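Long-range contacts in rhamnosidase B (Bacillus sp., PDB 2OKX), which hydrolyses terminal alpha-L-rhamnosyl residues from glycosides as a glycoside hydrolase of family 78, probably with inversion of the anomeric configuration: residues R447-F453 and E523-S529; F150-I154 and Y497-R503; V397-N401 and I463-G467; D567-E572 and R858-A863; G62-S66 and E562-V566. One frame throughout, in Å; residues are numbered along the deposited sequence.

Interaction 1: R447-F453 and E523-S529; sequences RSGFIGF and EIYIRQS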
# COMPACT_ATOMS: atom_id res chain seq x y z
N ARG A 447 9.29 3.68 -8.36
CA ARG A 447 8.53 4.92 -8.47
C ARG A 447 7.07 4.59 -8.17
O ARG A 447 6.69 3.41 -8.11
CB ARG A 447 8.68 5.56 -9.86
CG ARG A 447 10.09 6.13 -10.11
CD ARG A 447 10.11 7.18 -11.21
NE ARG A 447 11.45 7.70 -11.48
CZ ARG A 447 12.16 8.46 -10.64
NH1 ARG A 447 11.67 8.81 -9.46
NH2 ARG A 447 13.37 8.87 -10.99
N SER A 448 6.26 5.61 -7.95
CA SER A 448 4.85 5.41 -7.64
C SER A 448 4.06 6.47 -8.39
O SER A 448 4.31 7.67 -8.24
CB SER A 448 4.62 5.55 -6.13
OG SER A 448 3.25 5.43 -5.79
N GLY A 449 3.10 6.03 -9.19
CA GLY A 449 2.32 7.00 -9.93
C GLY A 449 1.47 6.46 -11.06
O GLY A 449 1.07 5.29 -11.06
N PHE A 450 1.23 7.32 -12.04
CA PHE A 450 0.38 7.00 -13.18
C PHE A 450 1.14 6.78 -14.48
O PHE A 450 1.78 7.69 -15.01
CB PHE A 450 -0.64 8.13 -13.33
CG PHE A 450 -1.28 8.52 -12.02
CD1 PHE A 450 -2.21 7.67 -11.41
CD2 PHE A 450 -0.91 9.69 -11.37
CE1 PHE A 450 -2.75 7.99 -10.16
CE2 PHE A 450 -1.44 10.01 -10.12
CZ PHE A 450 -2.37 9.16 -9.51
N ILE A 451 1.05 5.55 -14.98
CA ILE A 451 1.72 5.17 -16.22
C ILE A 451 1.06 5.87 -17.39
O ILE A 451 -0.17 5.94 -17.48
CB ILE A 451 1.63 3.65 -16.44
CG1 ILE A 451 2.40 2.93 -15.32
CG2 ILE A 451 2.18 3.27 -17.82
CD1 ILE A 451 2.17 1.43 -15.28
N GLY A 452 1.89 6.40 -18.29
CA GLY A 452 1.37 7.09 -19.45
C GLY A 452 2.18 6.77 -20.69
O GLY A 452 3.33 6.34 -20.60
N PHE A 453 1.57 6.96 -21.85
CA PHE A 453 2.27 6.71 -23.10
C PHE A 453 1.56 7.40 -24.26
O PHE A 453 0.44 7.88 -24.13
CB PHE A 453 2.35 5.21 -23.39
CG PHE A 453 1.01 4.55 -23.62
CD1 PHE A 453 0.35 3.91 -22.58
CD2 PHE A 453 0.41 4.58 -24.87
CE1 PHE A 453 -0.90 3.31 -22.78
CE2 PHE A 453 -0.84 3.98 -25.09
CZ PHE A 453 -1.49 3.34 -24.04
N GLU A 523 6.52 7.68 -26.68
CA GLU A 523 7.00 7.78 -25.31
C GLU A 523 6.22 6.93 -24.33
O GLU A 523 5.01 6.72 -24.48
CB GLU A 523 6.99 9.24 -24.83
CG GLU A 523 5.65 9.94 -24.89
CD GLU A 523 5.74 11.37 -24.38
OE1 GLU A 523 6.71 12.06 -24.74
OE2 GLU A 523 4.84 11.81 -23.63
N ILE A 524 6.94 6.41 -23.34
CA ILE A 524 6.38 5.60 -22.27
C ILE A 524 7.02 6.26 -21.05
O ILE A 524 8.23 6.52 -21.04
CB ILE A 524 6.77 4.10 -22.41
CG1 ILE A 524 6.26 3.31 -21.20
CG2 ILE A 524 8.27 3.95 -22.55
CD1 ILE A 524 4.75 3.28 -21.06
N TYR A 525 6.22 6.55 -20.04
CA TYR A 525 6.74 7.23 -18.86
C TYR A 525 5.80 7.04 -17.68
O TYR A 525 4.79 6.33 -17.78
CB TYR A 525 6.83 8.73 -19.15
CG TYR A 525 5.49 9.31 -19.58
CD1 TYR A 525 5.10 9.31 -20.92
CD2 TYR A 525 4.58 9.78 -18.63
CE1 TYR A 525 3.84 9.77 -21.31
CE2 TYR A 525 3.32 10.23 -19.00
CZ TYR A 525 2.95 10.22 -20.34
OH TYR A 525 1.69 10.65 -20.70
N ILE A 526 6.13 7.67 -16.56
CA ILE A 526 5.28 7.60 -15.39
C ILE A 526 5.11 9.01 -14.84
O ILE A 526 6.05 9.81 -14.86
CB ILE A 526 5.87 6.70 -14.27
CG1 ILE A 526 4.83 6.53 -13.16
CG2 ILE A 526 7.16 7.31 -13.69
CD1 ILE A 526 5.20 5.52 -12.08
N ARG A 527 3.90 9.33 -14.39
CA ARG A 527 3.68 10.62 -13.79
C ARG A 527 3.74 10.30 -12.30
O ARG A 527 2.77 9.82 -11.71
CB ARG A 527 2.31 11.19 -14.18
CG ARG A 527 2.20 11.51 -15.68
CD ARG A 527 0.85 12.14 -16.05
NE ARG A 527 0.70 13.47 -15.48
CZ ARG A 527 1.26 14.57 -15.97
NH1 ARG A 527 2.03 14.52 -17.05
NH2 ARG A 527 1.08 15.73 -15.35
N GLN A 528 4.91 10.50 -11.72
CA GLN A 528 5.11 10.21 -10.30
C GLN A 528 4.25 11.14 -9.47
O GLN A 528 4.11 12.32 -9.79
CB GLN A 528 6.58 10.36 -9.91
CG GLN A 528 6.85 10.09 -8.44
CD GLN A 528 8.32 9.85 -8.16
OE1 GLN A 528 8.88 8.83 -8.56
NE2 GLN A 528 8.96 10.79 -7.48
N SER A 529 3.68 10.61 -8.40
CA SER A 529 2.81 11.39 -7.53
C SER A 529 3.01 11.07 -6.06
O SER A 529 2.83 9.93 -5.64
CB SER A 529 1.34 11.14 -7.90
OG SER A 529 0.47 11.78 -6.98
O HOH W 1 11.91 11.15 -7.13
O HOH W 2 0.77 10.60 -23.24
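Arg447 opens the contact by sending NH1 to the amide oxygen of Gln528, NH1 to OE1 2.9 Å, with the oxygen near the guanidinium plane and the two flat groups turned 51° apart. Its extended chain brings CD against CG2 of Ile526. At Ser448 the carbonyl O takes the backbone N of Ser529 at 3.0 Å, while OG turns to Arg502. Gly449 is the corner where one strand gives way to the next; its backbone angles call for glycine, and its CA lies 3.4 Å from Arg527 O. Beyond the corner, strand 450-457 runs antiparallel to strand 520-528 within the concanavalin-like beta domain. Phe450 and Arg527 form a hydrogen-bonded pair, Phe450 N to Arg527 O 3.0 Å and Arg527 N to Phe450 O 2.8 Å, and the Phe450 ring reaches Ser529 CB with CE2. Ile451 shares a face with Ile524 and Ile526, its CG2 lying 4.1 Å from Ile524 CD1. Gly452 leaves room for Tyr525: Tyr525 CG lies between backbone N and carbonyl carbon (chi1 56°), folding the ring over the glycine, whose CA sits 3.9 Å from the ring centroid in a CH-pi contact. Phe453 CB meets Ile524 CD1, and one water joins Phe453 O to Tyr525 OH.

Interaction 2: F150-I154 and Y497-R503; sequences FGEVI and YVSPVRR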
# COMPACT_ATOMS: atom_id res chain seq x y z
N PHE A 150 -9.15 -1.66 -8.83
CA PHE A 150 -9.09 -2.55 -9.99
C PHE A 150 -8.05 -2.17 -11.03
O PHE A 150 -7.77 -0.98 -11.23
CB PHE A 150 -10.46 -2.57 -10.68
CG PHE A 150 -11.59 -3.03 -9.80
CD1 PHE A 150 -12.01 -4.36 -9.83
CD2 PHE A 150 -12.22 -2.14 -8.94
CE1 PHE A 150 -13.05 -4.79 -9.01
CE2 PHE A 150 -13.27 -2.57 -8.12
CZ PHE A 150 -13.68 -3.89 -8.16
N GLY A 151 -7.48 -3.18 -11.68
CA GLY A 151 -6.52 -2.94 -12.75
C GLY A 151 -7.42 -2.84 -13.96
O GLY A 151 -8.21 -3.76 -14.22
N GLU A 152 -7.33 -1.75 -14.72
CA GLU A 152 -8.24 -1.58 -15.84
C GLU A 152 -7.92 -2.23 -17.18
O GLU A 152 -6.79 -2.61 -17.46
CB GLU A 152 -8.51 -0.08 -16.07
CG GLU A 152 -7.46 0.70 -16.88
CD GLU A 152 -6.29 1.22 -16.04
OE1 GLU A 152 -5.64 2.19 -16.48
OE2 GLU A 152 -6.01 0.65 -14.96
N VAL A 153 -8.97 -2.36 -17.98
CA VAL A 153 -8.91 -2.90 -19.33
C VAL A 153 -9.74 -1.90 -20.13
O VAL A 153 -10.95 -1.77 -19.90
CB VAL A 153 -9.55 -4.29 -19.43
CG1 VAL A 153 -9.67 -4.70 -20.89
CG2 VAL A 153 -8.70 -5.31 -18.68
N ILE A 154 -9.09 -1.18 -21.04
CA ILE A 154 -9.75 -0.15 -21.83
C ILE A 154 -9.63 -0.39 -23.33
O ILE A 154 -8.53 -0.52 -23.86
CB ILE A 154 -9.13 1.24 -21.55
CG1 ILE A 154 -9.07 1.52 -20.05
CG2 ILE A 154 -9.92 2.32 -22.27
CD1 ILE A 154 -10.42 1.67 -19.38
N TYR A 497 -2.53 7.89 -23.56
CA TYR A 497 -3.29 7.37 -22.44
C TYR A 497 -2.50 7.46 -21.14
O TYR A 497 -1.30 7.20 -21.12
CB TYR A 497 -3.66 5.90 -22.68
CG TYR A 497 -4.48 5.31 -21.55
CD1 TYR A 497 -5.81 5.67 -21.37
CD2 TYR A 497 -3.90 4.43 -20.63
CE1 TYR A 497 -6.55 5.17 -20.31
CE2 TYR A 497 -4.64 3.92 -19.56
CZ TYR A 497 -5.96 4.30 -19.41
OH TYR A 497 -6.70 3.82 -18.35
N VAL A 498 -3.19 7.85 -20.07
CA VAL A 498 -2.58 7.94 -18.76
C VAL A 498 -3.51 7.21 -17.79
O VAL A 498 -4.64 7.64 -17.56
CB VAL A 498 -2.42 9.41 -18.29
CG1 VAL A 498 -1.91 9.44 -16.86
CG2 VAL A 498 -1.46 10.14 -19.21
N SER A 499 -3.03 6.10 -17.25
CA SER A 499 -3.82 5.32 -16.30
C SER A 499 -4.11 6.12 -15.04
O SER A 499 -3.20 6.70 -14.44
CB SER A 499 -3.08 4.04 -15.93
OG SER A 499 -3.78 3.32 -14.92
N PRO A 500 -5.39 6.18 -14.63
CA PRO A 500 -5.76 6.92 -13.42
C PRO A 500 -5.59 6.06 -12.17
O PRO A 500 -5.94 6.48 -11.07
CB PRO A 500 -7.21 7.30 -13.69
CG PRO A 500 -7.72 6.10 -14.43
CD PRO A 500 -6.59 5.79 -15.40
N VAL A 501 -5.05 4.86 -12.35
CA VAL A 501 -4.82 3.94 -11.24
C VAL A 501 -3.35 3.99 -10.84
O VAL A 501 -2.48 3.72 -11.65
CB VAL A 501 -5.19 2.50 -11.64
CG1 VAL A 501 -4.84 1.52 -10.51
CG2 VAL A 501 -6.68 2.42 -11.97
N ARG A 502 -3.08 4.33 -9.58
CA ARG A 502 -1.71 4.40 -9.10
C ARG A 502 -1.05 3.03 -8.99
O ARG A 502 -1.68 2.07 -8.54
CB ARG A 502 -1.66 5.08 -7.73
CG ARG A 502 -0.27 5.07 -7.09
CD ARG A 502 -0.32 5.45 -5.61
NE ARG A 502 -0.62 6.87 -5.41
CZ ARG A 502 0.24 7.86 -5.65
NH1 ARG A 502 1.46 7.60 -6.11
NH2 ARG A 502 -0.13 9.11 -5.44
N ARG A 503 0.20 2.94 -9.42
CA ARG A 503 0.97 1.71 -9.33
C ARG A 503 2.39 2.01 -8.87
O ARG A 503 2.94 3.06 -9.19
CB ARG A 503 1.02 0.99 -10.68
CG ARG A 503 -0.34 0.48 -11.15
CD ARG A 503 -0.25 -0.29 -12.45
NE ARG A 503 -1.58 -0.66 -12.91
CZ ARG A 503 -2.43 0.18 -13.49
NH1 ARG A 503 -2.09 1.45 -13.70
NH2 ARG A 503 -3.64 -0.23 -13.83
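Glu152 OE1 is gripped by two hydroxyls of the facing segment: Tyr497 OH donates to it at 2.7 Å, and Ser499 OG donates at the same length. The two arrive differently. The serine uses the syn lone pair of OE1, on the side of the other carboxylate oxygen, whereas the tyrosine hydroxyl comes on the anti side, with OE1 lying at the edge of its ring. The second oxygen goes to arginine: Glu152 OE2 forms a salt bridge with Arg503 NH2 at 2.8 Å, on the syn side but 31° out of the carboxylate plane. A bend about CB-CG of Glu152 (chi2 -85°) turns the carboxylate toward all three donors. This glutamate joins the N-terminal domain to the concanavalin-like beta domain, near the end of strand 493-498. Ser499 makes an ST turn, its OG accepting from Val501 N at 3.3 Å. The same oxygen takes Arg503 NH1 at 2.8 Å in a nearly straight bond (175°), so the serine orients the guanidinium that pairs with the acid. Arg503 NH2 has a further acceptor in Thr485 O. Carbon contacts surround the charges: Val501 CG2 touches Glu152 OE2 and Phe150 O, Ile154 CG1 packs at about a right angle to Tyr497, and Trp23 lies against Glu152, Tyr497 and Val501.

Interaction 3: V397-N401 and I463-G467; sequences VFGSN and IDAYG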
# COMPACT_ATOMS: atom_id res chain seq x y z
N VAL A 397 -3.65 -9.68 -18.00
CA VAL A 397 -2.26 -9.29 -18.18
C VAL A 397 -1.31 -9.99 -17.22
O VAL A 397 -0.24 -10.43 -17.62
CB VAL A 397 -2.10 -7.76 -18.04
CG1 VAL A 397 -0.62 -7.38 -18.19
CG2 VAL A 397 -2.94 -7.06 -19.11
N PHE A 398 -1.70 -10.09 -15.95
CA PHE A 398 -0.84 -10.74 -14.95
C PHE A 398 -0.55 -12.19 -15.31
O PHE A 398 0.61 -12.60 -15.40
CB PHE A 398 -1.49 -10.66 -13.56
CG PHE A 398 -0.62 -11.20 -12.46
CD1 PHE A 398 0.45 -10.46 -11.97
CD2 PHE A 398 -0.88 -12.45 -11.91
CE1 PHE A 398 1.26 -10.96 -10.94
CE2 PHE A 398 -0.08 -12.97 -10.88
CZ PHE A 398 1.00 -12.22 -10.40
N GLY A 399 -1.60 -12.98 -15.52
CA GLY A 399 -1.42 -14.38 -15.85
C GLY A 399 -0.62 -14.57 -17.12
O GLY A 399 0.16 -15.52 -17.23
N SER A 400 -0.81 -13.67 -18.07
CA SER A 400 -0.11 -13.72 -19.35
C SER A 400 1.37 -13.39 -19.21
O SER A 400 2.17 -13.67 -20.10
CB SER A 400 -0.76 -12.75 -20.35
OG SER A 400 -2.12 -13.09 -20.60
N ASN A 401 1.74 -12.77 -18.08
CA ASN A 401 3.14 -12.43 -17.83
C ASN A 401 3.82 -13.47 -16.95
O ASN A 401 5.00 -13.78 -17.13
CB ASN A 401 3.25 -11.04 -17.19
CG ASN A 401 3.49 -9.95 -18.21
OD1 ASN A 401 4.60 -9.82 -18.74
ND2 ASN A 401 2.46 -9.17 -18.51
N ILE A 463 -2.04 -3.28 -25.89
CA ILE A 463 -0.90 -2.73 -25.16
C ILE A 463 -1.06 -3.15 -23.69
O ILE A 463 -1.91 -2.61 -22.97
CB ILE A 463 -0.86 -1.19 -25.24
CG1 ILE A 463 -0.83 -0.73 -26.70
CG2 ILE A 463 0.38 -0.66 -24.51
CD1 ILE A 463 0.41 -1.21 -27.48
N ASP A 464 -0.26 -4.12 -23.26
CA ASP A 464 -0.30 -4.62 -21.89
C ASP A 464 0.82 -4.02 -21.03
O ASP A 464 1.97 -3.94 -21.47
CB ASP A 464 -0.15 -6.14 -21.87
CG ASP A 464 -1.43 -6.86 -22.27
OD1 ASP A 464 -1.40 -8.10 -22.38
OD2 ASP A 464 -2.47 -6.18 -22.45
N ALA A 465 0.47 -3.60 -19.82
CA ALA A 465 1.43 -3.01 -18.91
C ALA A 465 1.40 -3.77 -17.59
O ALA A 465 0.33 -4.06 -17.06
CB ALA A 465 1.09 -1.54 -18.67
N TYR A 466 2.58 -4.11 -17.08
CA TYR A 466 2.71 -4.85 -15.84
C TYR A 466 3.98 -4.39 -15.11
O TYR A 466 5.08 -4.50 -15.65
CB TYR A 466 2.77 -6.35 -16.16
CG TYR A 466 3.21 -7.25 -15.03
CD1 TYR A 466 2.68 -7.12 -13.74
CD2 TYR A 466 4.15 -8.26 -15.25
CE1 TYR A 466 3.06 -7.99 -12.71
CE2 TYR A 466 4.53 -9.13 -14.24
CZ TYR A 466 3.98 -8.99 -12.97
OH TYR A 466 4.33 -9.88 -11.99
N GLY A 467 3.82 -3.88 -13.89
CA GLY A 467 4.97 -3.40 -13.15
C GLY A 467 5.44 -4.28 -12.01
O GLY A 467 4.64 -4.76 -11.21
O HOH W 3 3.08 -6.75 -20.14
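Tyr466 reaches from the strand between two side chains of the short helix, Phe398 and Asn401. With CG opposite the backbone N (chi1 167°), its ring extends toward the helix and meets Phe398 in an offset edge-to-face pair: centroids are 5.6 Å apart, planes at 89°, and the phenylalanine supplies the edge. The closest carbons of the two rings are Phe398 CD1 and Tyr466 CE1 at 3.7 Å, and Phe398 CE1 also comes beside the tyrosine OH, which is hydrogen-bonded to Thr479 N. Although the CB of Phe398 does not point at the strand, a CG likewise opposite the backbone N carries the ring to the tyrosine.

The other half of the ring belongs to Asn401, whose CG lies 3.5 Å from Tyr466 CD2 as the two side chains pass in opposite directions. Helix 397-402 thus packs across strand 462-472 of the concanavalin-like domain, part of a larger mixed sheet, with the two short axes 77° apart. The amide of Asn401 is held by Val397 O, which accepts from ND2 at 3.1 Å from above the carbonyl plane, and the same nitrogen donates to a water that bonds weakly to Asp464 O.

Val397 sets its two methyls against successive residues of the strand. CG1 faces Ala465 O and the CB of Tyr466, while CG2 lies 3.5 Å from Asp464 OD2. That carboxylate takes its charged partners from neighbouring strands: OD1 pairs with Arg513 and OD2 with Arg487.

Interaction 4: D567-E572 and R858-A863; sequences DCPSYE and RSHCHA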
# COMPACT_ATOMS: atom_id res chain seq x y z
N ASP A 567 2.08 1.95 3.77
CA ASP A 567 3.07 0.90 4.03
C ASP A 567 4.00 0.75 2.82
O ASP A 567 5.21 0.66 2.98
CB ASP A 567 2.36 -0.43 4.34
CG ASP A 567 1.43 -0.89 3.22
OD1 ASP A 567 0.83 -0.03 2.54
OD2 ASP A 567 1.28 -2.12 3.03
N CYS A 568 3.42 0.74 1.63
CA CYS A 568 4.20 0.61 0.40
C CYS A 568 3.41 1.13 -0.81
O CYS A 568 2.19 1.25 -0.76
CB CYS A 568 4.60 -0.86 0.17
SG CYS A 568 3.20 -2.01 0.04
N PRO A 569 4.11 1.45 -1.91
CA PRO A 569 3.46 1.96 -3.11
C PRO A 569 2.98 0.88 -4.09
O PRO A 569 2.18 1.16 -4.98
CB PRO A 569 4.54 2.83 -3.73
CG PRO A 569 5.78 2.01 -3.46
CD PRO A 569 5.58 1.57 -2.01
N SER A 570 3.48 -0.34 -3.92
CA SER A 570 3.11 -1.42 -4.82
C SER A 570 1.91 -2.26 -4.38
O SER A 570 0.79 -2.04 -4.84
CB SER A 570 4.32 -2.34 -5.07
OG SER A 570 4.82 -2.87 -3.85
N TYR A 571 2.15 -3.22 -3.48
CA TYR A 571 1.09 -4.11 -3.02
C TYR A 571 -0.14 -3.50 -2.35
O TYR A 571 -1.26 -3.90 -2.67
CB TYR A 571 1.65 -5.18 -2.07
CG TYR A 571 2.67 -6.10 -2.72
CD1 TYR A 571 4.02 -5.76 -2.77
CD2 TYR A 571 2.27 -7.29 -3.33
CE1 TYR A 571 4.95 -6.56 -3.42
CE2 TYR A 571 3.19 -8.11 -3.99
CZ TYR A 571 4.52 -7.74 -4.04
OH TYR A 571 5.42 -8.51 -4.73
N GLU A 572 0.04 -2.54 -1.46
CA GLU A 572 -1.11 -2.01 -0.73
C GLU A 572 -1.49 -0.53 -0.83
O GLU A 572 -2.67 -0.22 -1.04
CB GLU A 572 -0.96 -2.40 0.75
CG GLU A 572 -0.38 -3.81 0.93
CD GLU A 572 -0.59 -4.37 2.32
OE1 GLU A 572 0.10 -5.36 2.67
OE2 GLU A 572 -1.44 -3.84 3.07
N ARG A 858 8.97 -9.42 0.43
CA ARG A 858 7.75 -9.32 -0.37
C ARG A 858 7.83 -7.96 -1.05
O ARG A 858 8.14 -7.85 -2.24
CB ARG A 858 6.50 -9.39 0.50
CG ARG A 858 5.21 -9.21 -0.31
CD ARG A 858 3.97 -9.00 0.55
NE ARG A 858 4.04 -7.79 1.38
CZ ARG A 858 3.00 -7.00 1.63
NH1 ARG A 858 1.81 -7.28 1.11
NH2 ARG A 858 3.15 -5.94 2.43
N SER A 859 7.56 -6.91 -0.28
CA SER A 859 7.63 -5.54 -0.77
C SER A 859 9.07 -5.05 -0.69
O SER A 859 9.76 -5.26 0.32
CB SER A 859 6.74 -4.64 0.08
OG SER A 859 7.08 -3.28 -0.11
N HIS A 860 9.54 -4.40 -1.75
CA HIS A 860 10.90 -3.88 -1.78
C HIS A 860 10.96 -2.41 -1.38
O HIS A 860 12.03 -1.81 -1.38
CB HIS A 860 11.50 -4.06 -3.18
CG HIS A 860 11.85 -5.48 -3.51
ND1 HIS A 860 13.14 -5.91 -3.66
CD2 HIS A 860 11.06 -6.57 -3.67
CE1 HIS A 860 13.15 -7.21 -3.90
NE2 HIS A 860 11.89 -7.64 -3.91
N CYS A 861 9.81 -1.85 -1.03
CA CYS A 861 9.75 -0.44 -0.65
C CYS A 861 8.76 -0.22 0.50
O CYS A 861 7.57 -0.02 0.26
CB CYS A 861 9.33 0.40 -1.87
SG CYS A 861 9.28 2.20 -1.62
N HIS A 862 9.26 -0.28 1.73
CA HIS A 862 8.45 -0.09 2.94
C HIS A 862 9.14 0.97 3.78
O HIS A 862 10.20 0.72 4.35
CB HIS A 862 8.37 -1.40 3.74
CG HIS A 862 7.06 -2.11 3.62
ND1 HIS A 862 6.23 -2.34 4.69
CD2 HIS A 862 6.44 -2.66 2.54
CE1 HIS A 862 5.16 -3.00 4.29
NE2 HIS A 862 5.26 -3.20 2.99
N ALA A 863 8.54 2.16 3.86
CA ALA A 863 9.14 3.24 4.62
C ALA A 863 9.29 2.94 6.11
O ALA A 863 10.00 3.65 6.81
CB ALA A 863 8.36 4.55 4.42
O HOH W 4 6.38 -1.88 -2.20
O HOH W 5 7.85 -7.30 -5.04
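Arg858 and Tyr571 bury the most surface where two loops of the six-hairpin (alpha/alpha)6-barrel domain meet, one before helix 577-590 and the other before helix 868-876. The aliphatic part of Arg858 lies over the tyrosine ring: CG is 4.1 Å from the Tyr571 centroid, a CH-pi contact displaced toward the rim. The two side chains run past each other in opposite directions, and a bend at chi3 (61°) lets the guanidinium continue over Tyr571 CB, its plane only 23° from that of the ring.

At its far end Arg858 grips a single oxygen with two nitrogens. Glu572 OE1 receives NH1 at 3.0 Å and NH2 at 3.1 Å, the first along its anti lone pair, and the carboxylate stands steeply to the guanidinium, at 77°. Both residues have further partners: Glu572 OE2 accepts from Trp576 NE1, and Arg858 NH2 forms a salt bridge with Glu841. One glycerol, probably from the crystallisation liquor, bonds to Asp567 OD2 and only weakly to Glu572 OE1, which bonds a second glycerol, consistent with a pocket here.

Asp567 buries the next largest area, and its OD1 accepts from Val574 N. Its carbonyl O lies over the centre of the His862 ring and takes a CA-H...O contact from His862 CA at 3.3 Å. Beside it, Cys568 CB faces Cys861 O, and Pro569 CD packs on Cys861 SG at 3.8 Å. Water also bridges the loops at the tyrosine hydroxyl: one molecule accepts from Tyr571 OH at 2.7 Å and donates to Arg858 O at 2.9 Å.

Interaction 5: G62-S66 and E562-V566; sequences GPVRS and EDTFV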
# COMPACT_ATOMS: atom_id res chain seq x y z
N GLY A 62 -8.50 13.06 -6.79
CA GLY A 62 -8.92 12.95 -5.41
C GLY A 62 -10.15 12.06 -5.28
O GLY A 62 -10.44 11.27 -6.18
N PRO A 63 -10.85 12.12 -4.14
CA PRO A 63 -10.49 12.94 -2.99
C PRO A 63 -9.49 12.15 -2.16
O PRO A 63 -9.14 11.03 -2.52
CB PRO A 63 -11.83 13.10 -2.27
CG PRO A 63 -12.45 11.75 -2.47
CD PRO A 63 -12.16 11.47 -3.94
N VAL A 64 -9.02 12.72 -1.05
CA VAL A 64 -8.09 11.98 -0.20
C VAL A 64 -8.94 10.88 0.44
O VAL A 64 -10.17 10.96 0.44
CB VAL A 64 -7.48 12.89 0.89
CG1 VAL A 64 -6.61 13.96 0.24
CG2 VAL A 64 -8.57 13.52 1.73
N ARG A 65 -8.30 9.84 0.98
CA ARG A 65 -9.07 8.76 1.58
C ARG A 65 -9.86 9.26 2.78
O ARG A 65 -9.35 10.04 3.60
CB ARG A 65 -8.16 7.59 1.95
CG ARG A 65 -7.15 7.85 3.06
CD ARG A 65 -6.05 6.79 3.02
NE ARG A 65 -5.16 7.00 1.88
CZ ARG A 65 -4.34 6.08 1.38
NH1 ARG A 65 -4.29 4.87 1.92
NH2 ARG A 65 -3.56 6.37 0.35
N SER A 66 -11.11 8.82 2.89
CA SER A 66 -11.99 9.25 3.98
C SER A 66 -12.88 8.17 4.56
O SER A 66 -13.07 7.10 3.97
CB SER A 66 -12.94 10.35 3.49
OG SER A 66 -12.35 11.25 2.59
N GLU A 562 1.67 9.56 0.41
CA GLU A 562 0.63 9.92 -0.56
C GLU A 562 -0.23 10.94 0.18
O GLU A 562 0.30 11.86 0.80
CB GLU A 562 -0.21 8.68 -0.92
CG GLU A 562 0.59 7.53 -1.51
CD GLU A 562 -0.27 6.36 -1.95
OE1 GLU A 562 0.30 5.34 -2.40
OE2 GLU A 562 -1.52 6.45 -1.86
N ASP A 563 -1.55 10.79 0.13
CA ASP A 563 -2.43 11.70 0.86
C ASP A 563 -2.29 11.35 2.34
O ASP A 563 -2.70 12.12 3.22
CB ASP A 563 -3.88 11.54 0.39
CG ASP A 563 -4.38 10.13 0.56
OD1 ASP A 563 -5.23 9.90 1.46
OD2 ASP A 563 -3.93 9.24 -0.20
N THR A 564 -1.72 10.18 2.60
CA THR A 564 -1.45 9.70 3.95
C THR A 564 -0.16 8.90 3.82
O THR A 564 0.28 8.61 2.71
CB THR A 564 -2.52 8.71 4.48
OG1 THR A 564 -2.52 7.54 3.65
CG2 THR A 564 -3.90 9.35 4.48
N PHE A 565 0.46 8.55 4.95
CA PHE A 565 1.64 7.70 4.88
C PHE A 565 1.05 6.36 4.45
O PHE A 565 -0.12 6.09 4.73
CB PHE A 565 2.28 7.53 6.27
CG PHE A 565 3.05 8.72 6.74
CD1 PHE A 565 2.58 9.50 7.79
CD2 PHE A 565 4.26 9.07 6.14
CE1 PHE A 565 3.30 10.61 8.25
CE2 PHE A 565 4.99 10.17 6.58
CZ PHE A 565 4.51 10.94 7.64
N VAL A 566 1.83 5.54 3.76
CA VAL A 566 1.34 4.22 3.36
C VAL A 566 2.45 3.22 3.64
O VAL A 566 3.62 3.59 3.77
CB VAL A 566 0.94 4.15 1.86
CG1 VAL A 566 -0.25 5.05 1.60
CG2 VAL A 566 2.11 4.54 0.97
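Arg65 meets Asp563 side-on in a bidentate salt bridge, the centre of a small salt-bridge network between the N-terminal domain and the six-hairpin glycosidase domain. NE donates to OD1 of Asp563 at 2.9 Å and NH2 to OD2 at 2.9 Å. Each is met on the syn side, and the guanidinium and carboxylate planes are 28° apart. NE also reaches OD2, but only weakly.

Asp563 OD1 has a second donor from the same residue. The backbone N of Arg65 comes to it from above the carboxylate plane, at 3.1 Å and with a nearly straight N-H...O (166°). With CG placed between the backbone N and the carbonyl carbon (chi1 67°), the arginine side chain can curl back to the oxygen its own amide holds. Arg599, on helix 595-603, adds a salt bridge to OD1 and donates to Arg65 O as well, so it ties the Arg65 loop to that helix too.

The other guanidinium nitrogens have partners too: NH1 donates to Gln573 O, and NH2 forms a further salt bridge with Glu562 OE2 at 3.0 Å, in the guanidinium plane. Thr564 OG1 lies over the centre of one face of that group; its own proton goes to Phe565 O at 3.0 Å. Carbon contacts complete the join: Val566 CG1 lies near NH2 of Arg65, and Val64 CG1 packs against Asp563 CB at 3.7 Å.

In the fold
From the N terminus, 62-66 opens first and waits almost five hundred residues for 562-566, so interaction 5 encloses interactions 1, 2 and 3 and ties the N-terminal domain to the helical one. Next, 150-154 joins the N-terminal part to the beta domain at 497-503, and interaction 3, helix 397-402 on strand 462-472, lies wholly within that loop. Interaction 1 crosses both 2 and 3 along the chain; it shares a sheet with interaction 2, and Arg502 bonds to Ser448 and Ser529. Interaction 4 starts right after 566 and closes a long loop inside the helical domain, while its Pro569 touches Ser448 of interaction 1.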